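Local coordinates for protein CT_858 (Chlamydia trachomatis, PDB 3DOR), which probably acts as a secreted serine endopeptidase, a chlamydial protease related to peptidase family S41, at residues 257-269 and 273-285. Sequence-based numbering, arbitrary orientation.
Sequences STDGFLPVIGPVI and EGLFRAYISSVTD
Arg277 and Tyr279 reach out of 273-285 into the loop 257-269, a worked example of how long polar side chains can hold a loop by its backbone. With CG anti to the backbone N (chi1 174°) and an extended chain beyond it, Arg277 carries its guanidinium up to two carbonyls at its edge. NH1 donates to Leu262 O at 2.8 Å, nearly in line with that C=O, and to Asp259 O at 3.1 Å; NH2 adds a weak bond to Leu262 O. Asp259 lays OD2 beside the aliphatic part of Arg277, 3.5 Å from CB, without forming a salt bridge. Tyr279 brings its hydroxyl to the backbone at Ile265: OH accepts from Ile265 N at 3.1 Å, and a water in the ring plane joins OH to Pro263 O.

The buried side of the contact is built from Tyr279, Ile265 and Ser281. Ile265 CG1 lies at the ring edge, 4.0 Å from Tyr279 CE1, while its CD1 meets Val283 CG2, a valine also covered by helix 549-564. Ser281 OG donates to Gly266 O from above the carbonyl plane. Beyond it the hairpin edge is exposed at Val268 and Ile269, yet Ile269 N still bonds Ile280 O at 2.7 Å. At the other end, waters take over: one links Thr258 O with Arg277 N, another Thr258 OG1 with Leu275 O.

The hairpin 268-271/278-284 edges the mixed sheet, consistent with an S41 peptidase domain. Every direct hydrogen bond falls on a main-chain atom of 257-269, so the polar hold acts on the loop's backbone while apolar side chains fill the buried side.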
loop_
_atom_site.group_PDB
_atom_site.type_symbol
_atom_site.label_atom_id
_atom_site.label_comp_id
_atom_site.label_asym_id
_atom_site.label_seq_id
_atom_site.Cartn_x
_atom_site.Cartn_y
_atom_site.Cartn_z
ATOM N N SER B 257 25.572 0.910 -0.067
ATOM C CA SER B 257 26.447 1.792 -0.838
ATOM C C SER B 257 26.920 1.117 -2.129
ATOM O O SER B 257 27.387 -0.024 -2.115
ATOM C CB SER B 257 27.664 2.196 0.004
ATOM O OG SER B 257 28.744 2.603 -0.820
ATOM N N THR B 258 26.810 1.832 -3.245
ATOM C CA THR B 258 27.219 1.283 -4.536
ATOM C C THR B 258 28.691 0.890 -4.586
ATOM O O THR B 258 29.036 -0.194 -5.054
ATOM C CB THR B 258 26.931 2.287 -5.693
ATOM O OG1 THR B 258 25.522 2.487 -5.799
ATOM C CG2 THR B 258 27.436 1.753 -7.027
ATOM N N ASP B 259 29.561 1.764 -4.096
ATOM C CA ASP B 259 30.994 1.494 -4.135
ATOM C C ASP B 259 31.560 0.704 -2.968
ATOM O O ASP B 259 32.596 0.060 -3.103
ATOM C CB ASP B 259 31.772 2.808 -4.278
ATOM C CG ASP B 259 31.704 3.373 -5.688
ATOM O OD1 ASP B 259 32.102 4.539 -5.897
ATOM O OD2 ASP B 259 31.265 2.642 -6.594
ATOM N N GLY B 260 30.903 0.734 -1.819
ATOM C CA GLY B 260 31.460 -0.011 -0.704
ATOM C C GLY B 260 32.701 0.700 -0.195
ATOM O O GLY B 260 32.934 1.879 -0.513
ATOM N N PHE B 261 33.528 -0.014 0.555
ATOM C CA PHE B 261 34.704 0.606 1.152
ATOM C C PHE B 261 36.037 -0.048 0.841
ATOM O O PHE B 261 37.063 0.364 1.365
ATOM C CB PHE B 261 34.503 0.651 2.667
ATOM C CG PHE B 261 34.217 -0.698 3.276
ATOM C CD1 PHE B 261 35.251 -1.587 3.551
ATOM C CD2 PHE B 261 32.915 -1.085 3.554
ATOM C CE1 PHE B 261 34.988 -2.843 4.097
ATOM C CE2 PHE B 261 32.638 -2.340 4.100
ATOM C CZ PHE B 261 33.682 -3.221 4.372
ATOM N N LEU B 262 36.032 -1.061 -0.011
ATOM C CA LEU B 262 37.266 -1.742 -0.364
ATOM C C LEU B 262 38.029 -1.073 -1.513
ATOM O O LEU B 262 37.446 -0.714 -2.545
ATOM C CB LEU B 262 36.967 -3.192 -0.738
ATOM C CG LEU B 262 36.247 -4.004 0.343
ATOM C CD1 LEU B 262 35.865 -5.358 -0.211
ATOM C CD2 LEU B 262 37.159 -4.147 1.569
ATOM N N PRO B 263 39.343 -0.867 -1.332
ATOM C CA PRO B 263 40.155 -0.245 -2.386
ATOM C C PRO B 263 40.395 -1.255 -3.515
ATOM O O PRO B 263 40.175 -2.453 -3.327
ATOM C CB PRO B 263 41.439 0.161 -1.649
ATOM C CG PRO B 263 41.494 -0.771 -0.478
ATOM C CD PRO B 263 40.063 -0.890 -0.047
ATOM N N VAL B 264 40.828 -0.790 -4.685
ATOM C CA VAL B 264 41.056 -1.704 -5.804
ATOM C C VAL B 264 42.067 -2.767 -5.413
ATOM O O VAL B 264 43.009 -2.493 -4.673
ATOM C CB VAL B 264 41.540 -0.954 -7.078
ATOM C CG1 VAL B 264 40.521 0.092 -7.470
ATOM C CG2 VAL B 264 42.882 -0.298 -6.835
ATOM N N ILE B 265 41.864 -3.981 -5.915
ATOM C CA ILE B 265 42.734 -5.102 -5.592
ATOM C C ILE B 265 44.064 -5.109 -6.348
ATOM O O ILE B 265 44.991 -5.831 -5.983
ATOM C CB ILE B 265 41.991 -6.438 -5.839
ATOM C CG1 ILE B 265 41.643 -6.577 -7.330
ATOM C CG2 ILE B 265 40.723 -6.481 -4.985
ATOM C CD1 ILE B 265 40.895 -7.844 -7.691
ATOM N N GLY B 266 44.159 -4.300 -7.394
ATOM C CA GLY B 266 45.389 -4.247 -8.160
ATOM C C GLY B 266 45.267 -3.258 -9.299
ATOM O O GLY B 266 44.241 -2.586 -9.417
ATOM N N PRO B 267 46.303 -3.132 -10.147
ATOM C CA PRO B 267 46.233 -2.193 -11.267
ATOM C C PRO B 267 45.076 -2.547 -12.193
ATOM O O PRO B 267 44.978 -3.665 -12.694
ATOM C CB PRO B 267 47.607 -2.338 -11.933
ATOM C CG PRO B 267 48.029 -3.725 -11.566
ATOM C CD PRO B 267 47.603 -3.822 -10.123
ATOM N N VAL B 268 44.196 -1.576 -12.401
ATOM C CA VAL B 268 43.023 -1.758 -13.235
ATOM C C VAL B 268 43.321 -1.829 -14.728
ATOM O O VAL B 268 43.973 -0.947 -15.282
ATOM C CB VAL B 268 42.023 -0.620 -12.991
ATOM C CG1 VAL B 268 40.820 -0.772 -13.907
ATOM C CG2 VAL B 268 41.592 -0.629 -11.536
ATOM N N ILE B 269 42.838 -2.880 -15.378
ATOM C CA ILE B 269 43.040 -3.025 -16.808
ATOM C C ILE B 269 41.743 -2.615 -17.519
ATOM O O ILE B 269 41.758 -2.246 -18.695
ATOM C CB ILE B 269 43.456 -4.487 -17.181
ATOM C CG1 ILE B 269 42.274 -5.265 -17.740
ATOM C CG2 ILE B 269 44.038 -5.196 -15.974
ATOM C CD1 ILE B 269 42.128 -5.107 -19.237
ATOM N N GLU B 273 31.510 1.572 -16.577
ATOM C CA GLU B 273 31.051 2.944 -16.389
ATOM C C GLU B 273 29.592 3.161 -16.006
ATOM O O GLU B 273 29.134 4.305 -15.978
ATOM C CB GLU B 273 31.327 3.752 -17.660
ATOM C CG GLU B 273 32.786 3.816 -18.064
ATOM C CD GLU B 273 32.994 4.579 -19.366
ATOM O OE1 GLU B 273 34.164 4.733 -19.783
ATOM O OE2 GLU B 273 31.991 5.022 -19.973
ATOM N N GLY B 274 28.859 2.097 -15.707
ATOM C CA GLY B 274 27.459 2.270 -15.357
ATOM C C GLY B 274 27.105 2.396 -13.883
ATOM O O GLY B 274 27.791 3.060 -13.105
ATOM N N LEU B 275 26.008 1.742 -13.514
ATOM C CA LEU B 275 25.486 1.743 -12.157
ATOM C C LEU B 275 26.332 0.941 -11.160
ATOM O O LEU B 275 26.494 1.345 -10.009
ATOM C CB LEU B 275 24.059 1.183 -12.182
ATOM C CG LEU B 275 22.867 2.067 -11.798
ATOM C CD1 LEU B 275 23.003 3.473 -12.371
ATOM C CD2 LEU B 275 21.597 1.399 -12.304
ATOM N N PHE B 276 26.859 -0.195 -11.602
ATOM C CA PHE B 276 27.664 -1.063 -10.743
ATOM C C PHE B 276 29.146 -0.716 -10.709
ATOM O O PHE B 276 29.721 -0.288 -11.710
ATOM C CB PHE B 276 27.597 -2.532 -11.206
ATOM C CG PHE B 276 26.244 -3.166 -11.095
ATOM C CD1 PHE B 276 25.335 -3.087 -12.141
ATOM C CD2 PHE B 276 25.896 -3.886 -9.956
ATOM C CE1 PHE B 276 24.084 -3.727 -12.057
ATOM C CE2 PHE B 276 24.653 -4.528 -9.859
ATOM C CZ PHE B 276 23.746 -4.449 -10.911
ATOM N N ARG B 277 29.773 -0.923 -9.560
ATOM C CA ARG B 277 31.210 -0.724 -9.480
ATOM C C ARG B 277 31.750 -2.079 -9.960
ATOM O O ARG B 277 31.482 -3.120 -9.352
ATOM C CB ARG B 277 31.684 -0.471 -8.044
ATOM C CG ARG B 277 33.209 -0.408 -7.954
ATOM C CD ARG B 277 33.735 -0.040 -6.574
ATOM N NE ARG B 277 35.194 0.028 -6.593
ATOM C CZ ARG B 277 35.964 0.023 -5.512
ATOM N NH1 ARG B 277 35.424 -0.046 -4.305
ATOM N NH2 ARG B 277 37.280 0.065 -5.639
ATOM N N ALA B 278 32.493 -2.072 -11.056
ATOM C CA ALA B 278 33.027 -3.309 -11.584
ATOM C C ALA B 278 34.265 -3.026 -12.410
ATOM O O ALA B 278 34.310 -2.048 -13.167
ATOM C CB ALA B 278 31.969 -4.003 -12.439
ATOM N N TYR B 279 35.269 -3.880 -12.267
ATOM C CA TYR B 279 36.495 -3.693 -13.009
ATOM C C TYR B 279 37.279 -4.983 -13.095
ATOM O O TYR B 279 36.874 -6.014 -12.553
ATOM C CB TYR B 279 37.344 -2.592 -12.349
ATOM C CG TYR B 279 37.802 -2.905 -10.938
ATOM C CD1 TYR B 279 38.954 -3.650 -10.712
ATOM C CD2 TYR B 279 37.063 -2.476 -9.829
ATOM C CE1 TYR B 279 39.368 -3.969 -9.421
ATOM C CE2 TYR B 279 37.470 -2.790 -8.529
ATOM C CZ TYR B 279 38.621 -3.539 -8.338
ATOM O OH TYR B 279 39.024 -3.878 -7.067
ATOM N N ILE B 280 38.394 -4.920 -13.806
ATOM C CA ILE B 280 39.275 -6.058 -13.970
ATOM C C ILE B 280 40.658 -5.562 -13.595
ATOM O O ILE B 280 41.062 -4.494 -14.046
ATOM C CB ILE B 280 39.316 -6.543 -15.430
ATOM C CG1 ILE B 280 37.931 -7.009 -15.876
ATOM C CG2 ILE B 280 40.302 -7.681 -15.567
ATOM C CD1 ILE B 280 37.902 -7.542 -17.309
ATOM N N SER B 281 41.362 -6.316 -12.754
ATOM C CA SER B 281 42.720 -5.973 -12.336
ATOM C C SER B 281 43.565 -7.226 -12.464
ATOM O O SER B 281 43.044 -8.297 -12.745
ATOM C CB SER B 281 42.762 -5.514 -10.876
ATOM O OG SER B 281 42.045 -4.311 -10.690
ATOM N N SER B 282 44.870 -7.088 -12.266
ATOM C CA SER B 282 45.766 -8.236 -12.327
ATOM C C SER B 282 46.157 -8.611 -10.905
ATOM O O SER B 282 46.553 -7.754 -10.118
ATOM C CB SER B 282 47.019 -7.894 -13.126
ATOM O OG SER B 282 47.614 -6.713 -12.622
ATOM N N VAL B 283 46.014 -9.891 -10.577
ATOM C CA VAL B 283 46.365 -10.405 -9.258
ATOM C C VAL B 283 47.573 -11.328 -9.431
ATOM O O VAL B 283 47.574 -12.198 -10.303
ATOM C CB VAL B 283 45.190 -11.200 -8.654
ATOM C CG1 VAL B 283 45.619 -11.871 -7.359
ATOM C CG2 VAL B 283 44.016 -10.265 -8.394
ATOM N N THR B 284 48.607 -11.141 -8.615
ATOM C CA THR B 284 49.799 -11.971 -8.744
ATOM C C THR B 284 49.998 -12.885 -7.539
ATOM O O THR B 284 49.768 -12.480 -6.405
ATOM C CB THR B 284 51.050 -11.103 -8.925
ATOM O OG1 THR B 284 51.335 -10.418 -7.702
ATOM C CG2 THR B 284 50.821 -10.070 -10.010
ATOM N N ASP B 285 50.422 -14.120 -7.790
ATOM C CA ASP B 285 50.638 -15.074 -6.712
ATOM C C ASP B 285 52.025 -14.932 -6.089
ATOM O O ASP B 285 52.770 -14.013 -6.430
ATOM C CB ASP B 285 50.409 -16.507 -7.211
ATOM C CG ASP B 285 51.467 -16.979 -8.190
ATOM O OD1 ASP B 285 51.234 -18.025 -8.827
ATOM O OD2 ASP B 285 52.528 -16.334 -8.318
HETATM O O HOH W 1 28.221 -1.661 -7.219
HETATM O O HOH W 2 24.807 2.925 -8.556
HETATM O O HOH W 3 37.712 -3.232 -4.890
#